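Local coordinates for protein homoserine O-acetyltransferase (Bacillus anthracis str. 'Ames Ancestor', PDB 3I1I) that probably transfers an acetyl group from acetyl-CoA to the hydroxyl of L-homoserine, an early step of methionine biosynthesis, using an alpha/beta-hydrolase fold, at residues 211-225 and 264-278. Residues are numbered along the deposited sequence; the frame is centred on the assembly and turned at random. Where two conformers were deposited one is given.
Sequences YGEEQPMKGLQLANR and INKLTYRSIELVDAN
Tyr211 and Gln215 converge on Asp276 where helix 277-289 begins. Tyr211 OH donates to Asp276 OD1 at 2.6 Å, from above the carboxylate plane, and accepts the N-H of Asn278 almost straight (169°). Gln215 NE2 reaches the anti lone pair of the same OD1 at 2.8 Å, amide and carboxylate nearly perpendicular, while Gln215 OE1 takes the N-H of Ala277; a bend at chi2 (-71°) turns the amide for both bonds. Pro216 lies over one face of the Tyr211 ring and touches Ala277 CB.

Midway, Ile272 CD1 rests against the backbone of helix 217-228, 3.5 Å from Gln221 N, and CE of Met217, a selenomethionine, lies 3.4 Å from Ile272 CD1. That methyl also packs on Tyr269. At the far end the extended Gln221 chain sends NE2 to Thr268 OG1, which lies in its amide plane, and Asn224 ND2 bonds Ser271 OG at a poorer angle (133°).

Farther out, Trp206 and Gly209 hold the Asn278 amide, and Glu198 of the second subunit salt-bridges Arg225. Asp276 is the N-cap of helix 277-289, and the whole joins three helices in the helical region inserted between strands 174-178 and 309-313 of the alpha/beta-hydrolase sheet.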
# COMPACT_ATOMS: atom_id res chain seq x y z
N TYR A 211 18.94 6.63 -7.69
CA TYR A 211 18.15 7.30 -8.73
C TYR A 211 18.61 8.74 -8.97
O TYR A 211 18.09 9.43 -9.85
CB TYR A 211 16.67 7.30 -8.36
CG TYR A 211 16.46 7.77 -6.93
CD1 TYR A 211 16.45 9.12 -6.63
CD2 TYR A 211 16.33 6.86 -5.89
CE1 TYR A 211 16.30 9.55 -5.30
CE2 TYR A 211 16.19 7.27 -4.58
CZ TYR A 211 16.18 8.62 -4.29
OH TYR A 211 16.02 9.05 -3.01
N GLY A 212 19.52 9.22 -8.13
CA GLY A 212 20.03 10.59 -8.24
C GLY A 212 18.96 11.67 -8.12
O GLY A 212 18.35 11.85 -7.06
N GLU A 213 18.73 12.39 -9.21
CA GLU A 213 17.80 13.51 -9.21
C GLU A 213 16.42 13.12 -9.70
O GLU A 213 15.47 13.88 -9.55
CB GLU A 213 18.35 14.67 -10.06
CG GLU A 213 19.65 15.33 -9.51
CD GLU A 213 19.63 15.54 -7.99
OE1 GLU A 213 18.67 16.20 -7.50
OE2 GLU A 213 20.57 15.04 -7.30
N GLU A 214 16.30 11.92 -10.27
CA GLU A 214 15.00 11.43 -10.74
C GLU A 214 14.31 10.49 -9.74
O GLU A 214 14.49 9.27 -9.76
CB GLU A 214 15.16 10.77 -12.09
CG GLU A 214 15.07 11.79 -13.20
CD GLU A 214 15.69 11.31 -14.48
OE1 GLU A 214 14.95 11.27 -15.49
OE2 GLU A 214 16.90 10.96 -14.46
N GLN A 215 13.49 11.10 -8.89
CA GLN A 215 12.80 10.41 -7.80
C GLN A 215 11.87 9.37 -8.37
O GLN A 215 11.28 9.60 -9.38
CB GLN A 215 11.99 11.40 -6.97
CG GLN A 215 12.84 12.45 -6.21
CD GLN A 215 13.62 11.86 -5.05
OE1 GLN A 215 13.30 10.78 -4.54
NE2 GLN A 215 14.63 12.59 -4.60
N PRO A 216 11.73 8.21 -7.69
CA PRO A 216 10.72 7.21 -8.08
C PRO A 216 9.32 7.64 -7.66
O PRO A 216 8.81 7.21 -6.64
CB PRO A 216 11.17 5.96 -7.34
CG PRO A 216 11.84 6.46 -6.13
CD PRO A 216 12.50 7.77 -6.51
N MSE A 217 8.71 8.49 -8.46
CA MSE A 217 7.44 9.14 -8.12
C MSE A 217 6.25 8.18 -7.95
O MSE A 217 5.39 8.41 -7.09
CB MSE A 217 7.10 10.21 -9.17
CG MSE A 217 8.14 11.32 -9.29
SE MSE A 217 8.36 12.32 -7.61
CE MSE A 217 6.67 13.35 -7.64
N LYS A 218 6.17 7.11 -8.73
CA LYS A 218 5.05 6.17 -8.55
C LYS A 218 5.12 5.51 -7.19
O LYS A 218 4.16 5.53 -6.42
CB LYS A 218 5.00 5.11 -9.62
CG LYS A 218 4.71 5.66 -10.98
CD LYS A 218 4.72 4.55 -12.06
CE LYS A 218 4.60 5.11 -13.47
NZ LYS A 218 4.48 3.98 -14.47
N GLY A 219 6.26 4.95 -6.86
CA GLY A 219 6.44 4.35 -5.55
C GLY A 219 6.22 5.35 -4.42
O GLY A 219 5.59 5.03 -3.42
N LEU A 220 6.72 6.57 -4.59
CA LEU A 220 6.66 7.56 -3.52
C LEU A 220 5.23 8.04 -3.32
O LEU A 220 4.78 8.18 -2.17
CB LEU A 220 7.59 8.71 -3.85
CG LEU A 220 8.05 9.71 -2.81
CD1 LEU A 220 8.55 9.04 -1.48
CD2 LEU A 220 9.15 10.59 -3.47
N GLN A 221 4.51 8.27 -4.41
CA GLN A 221 3.12 8.68 -4.30
C GLN A 221 2.28 7.62 -3.59
O GLN A 221 1.40 7.93 -2.81
CB GLN A 221 2.50 9.00 -5.67
CG GLN A 221 0.95 9.25 -5.59
CD GLN A 221 0.38 10.00 -6.77
OE1 GLN A 221 0.88 9.89 -7.89
NE2 GLN A 221 -0.70 10.76 -6.54
N LEU A 222 2.54 6.37 -3.91
CA LEU A 222 1.85 5.26 -3.25
C LEU A 222 2.17 5.25 -1.74
O LEU A 222 1.27 5.18 -0.91
CB LEU A 222 2.24 3.96 -3.95
CG LEU A 222 1.51 2.67 -3.65
CD1 LEU A 222 -0.01 2.88 -3.50
CD2 LEU A 222 1.84 1.68 -4.79
N ALA A 223 3.45 5.39 -1.40
CA ALA A 223 3.86 5.52 -0.00
C ALA A 223 3.12 6.67 0.68
O ALA A 223 2.63 6.52 1.78
CB ALA A 223 5.41 5.68 0.13
N ASN A 224 3.02 7.80 0.01
CA ASN A 224 2.40 9.00 0.57
C ASN A 224 0.88 8.84 0.69
O ASN A 224 0.28 9.27 1.67
CB ASN A 224 2.70 10.19 -0.33
CG ASN A 224 2.22 11.52 0.27
OD1 ASN A 224 2.66 11.91 1.34
ND2 ASN A 224 1.34 12.20 -0.42
N ARG A 225 0.27 8.20 -0.30
CA ARG A 225 -1.16 8.00 -0.24
C ARG A 225 -1.57 7.08 0.93
O ARG A 225 -2.55 7.35 1.61
CB ARG A 225 -1.70 7.49 -1.58
CG ARG A 225 -3.20 7.50 -1.64
CD ARG A 225 -3.75 7.55 -3.05
NE ARG A 225 -3.33 6.37 -3.73
CZ ARG A 225 -2.69 6.33 -4.90
NH1 ARG A 225 -2.33 5.16 -5.37
NH2 ARG A 225 -2.41 7.42 -5.59
N ILE A 264 -7.76 12.81 -4.69
CA ILE A 264 -6.71 12.31 -3.80
C ILE A 264 -5.37 12.14 -4.51
O ILE A 264 -4.35 12.48 -3.94
CB ILE A 264 -7.16 11.03 -3.06
CG1 ILE A 264 -8.31 11.37 -2.11
CG2 ILE A 264 -6.00 10.40 -2.31
CD1 ILE A 264 -9.21 10.21 -1.73
N ASN A 265 -5.35 11.68 -5.75
CA ASN A 265 -4.10 11.63 -6.50
C ASN A 265 -3.44 13.00 -6.59
O ASN A 265 -2.23 13.15 -6.39
CB ASN A 265 -4.30 11.15 -7.92
CG ASN A 265 -4.39 9.65 -8.03
OD1 ASN A 265 -4.36 8.93 -7.03
ND2 ASN A 265 -4.56 9.17 -9.26
N LYS A 266 -4.25 14.01 -6.89
CA LYS A 266 -3.73 15.37 -7.03
C LYS A 266 -3.07 15.84 -5.73
O LYS A 266 -1.94 16.34 -5.78
CB LYS A 266 -4.84 16.32 -7.44
CG LYS A 266 -4.35 17.60 -8.05
CD LYS A 266 -5.48 18.27 -8.92
CE LYS A 266 -5.99 19.63 -8.36
NZ LYS A 266 -5.49 20.84 -9.17
N LEU A 267 -3.75 15.66 -4.61
CA LEU A 267 -3.21 16.09 -3.32
C LEU A 267 -1.92 15.34 -3.00
O LEU A 267 -0.97 15.92 -2.54
CB LEU A 267 -4.19 15.82 -2.17
CG LEU A 267 -5.48 16.63 -2.16
CD1 LEU A 267 -6.49 16.05 -1.13
CD2 LEU A 267 -5.15 18.10 -1.89
N THR A 268 -1.89 14.04 -3.24
CA THR A 268 -0.79 13.26 -2.78
C THR A 268 0.40 13.42 -3.70
O THR A 268 1.54 13.25 -3.25
CB THR A 268 -1.16 11.76 -2.61
OG1 THR A 268 -1.69 11.23 -3.84
CG2 THR A 268 -2.16 11.62 -1.53
N TYR A 269 0.16 13.75 -4.96
CA TYR A 269 1.25 14.07 -5.84
C TYR A 269 1.91 15.38 -5.43
O TYR A 269 3.14 15.45 -5.38
CB TYR A 269 0.80 14.21 -7.26
CG TYR A 269 1.96 14.28 -8.22
CD1 TYR A 269 2.61 13.13 -8.62
CD2 TYR A 269 2.42 15.51 -8.72
CE1 TYR A 269 3.67 13.17 -9.52
CE2 TYR A 269 3.48 15.57 -9.63
CZ TYR A 269 4.10 14.38 -10.02
OH TYR A 269 5.16 14.36 -10.90
N ARG A 270 1.09 16.39 -5.16
CA ARG A 270 1.58 17.71 -4.77
C ARG A 270 2.47 17.62 -3.55
O ARG A 270 3.51 18.26 -3.49
CB ARG A 270 0.43 18.67 -4.45
CG ARG A 270 0.76 20.12 -4.77
CD ARG A 270 0.21 20.52 -6.17
NE ARG A 270 -1.22 20.80 -6.12
CZ ARG A 270 -2.03 20.86 -7.17
NH1 ARG A 270 -1.55 20.65 -8.39
NH2 ARG A 270 -3.32 21.11 -6.99
N SER A 271 2.08 16.83 -2.56
CA SER A 271 2.87 16.81 -1.34
C SER A 271 4.15 15.99 -1.41
O SER A 271 4.89 15.99 -0.48
CB SER A 271 2.02 16.39 -0.12
OG SER A 271 1.76 15.02 -0.15
N ILE A 272 4.44 15.30 -2.49
CA ILE A 272 5.72 14.62 -2.61
C ILE A 272 6.66 15.34 -3.59
O ILE A 272 7.71 14.80 -4.00
CB ILE A 272 5.59 13.12 -3.02
CG1 ILE A 272 4.80 12.97 -4.34
CG2 ILE A 272 5.01 12.31 -1.86
CD1 ILE A 272 5.07 11.70 -5.12
N GLU A 273 6.34 16.58 -3.92
CA GLU A 273 7.14 17.33 -4.89
C GLU A 273 8.53 17.72 -4.41
O GLU A 273 9.48 17.61 -5.16
CB GLU A 273 6.34 18.54 -5.40
CG GLU A 273 5.13 18.02 -6.24
CD GLU A 273 4.39 19.08 -7.03
OE1 GLU A 273 4.33 20.26 -6.61
OE2 GLU A 273 3.83 18.71 -8.08
N LEU A 274 8.65 18.13 -3.15
CA LEU A 274 9.95 18.45 -2.59
C LEU A 274 10.63 17.32 -1.84
O LEU A 274 11.61 17.56 -1.14
CB LEU A 274 9.82 19.62 -1.59
CG LEU A 274 9.40 21.01 -2.12
CD1 LEU A 274 9.84 22.15 -1.10
CD2 LEU A 274 9.91 21.29 -3.57
N VAL A 275 10.14 16.10 -2.00
CA VAL A 275 10.45 15.03 -1.05
C VAL A 275 11.43 14.06 -1.65
O VAL A 275 11.41 13.82 -2.84
CB VAL A 275 9.14 14.32 -0.64
CG1 VAL A 275 9.39 12.99 0.03
CG2 VAL A 275 8.33 15.25 0.25
N ASP A 276 12.31 13.50 -0.81
CA ASP A 276 13.28 12.48 -1.25
C ASP A 276 12.88 11.06 -0.82
O ASP A 276 12.65 10.79 0.35
CB ASP A 276 14.66 12.79 -0.70
CG ASP A 276 15.69 11.74 -1.11
OD1 ASP A 276 15.89 11.55 -2.34
OD2 ASP A 276 16.26 11.11 -0.20
N ALA A 277 12.88 10.14 -1.77
CA ALA A 277 12.36 8.78 -1.57
C ALA A 277 13.17 8.01 -0.53
O ALA A 277 12.59 7.45 0.40
CB ALA A 277 12.29 8.00 -2.91
N ASN A 278 14.49 7.95 -0.70
CA ASN A 278 15.35 7.25 0.26
C ASN A 278 15.16 7.81 1.69
O ASN A 278 15.09 7.04 2.66
CB ASN A 278 16.83 7.34 -0.14
CG ASN A 278 17.16 6.52 -1.39
OD1 ASN A 278 16.42 5.62 -1.80
ND2 ASN A 278 18.29 6.80 -1.99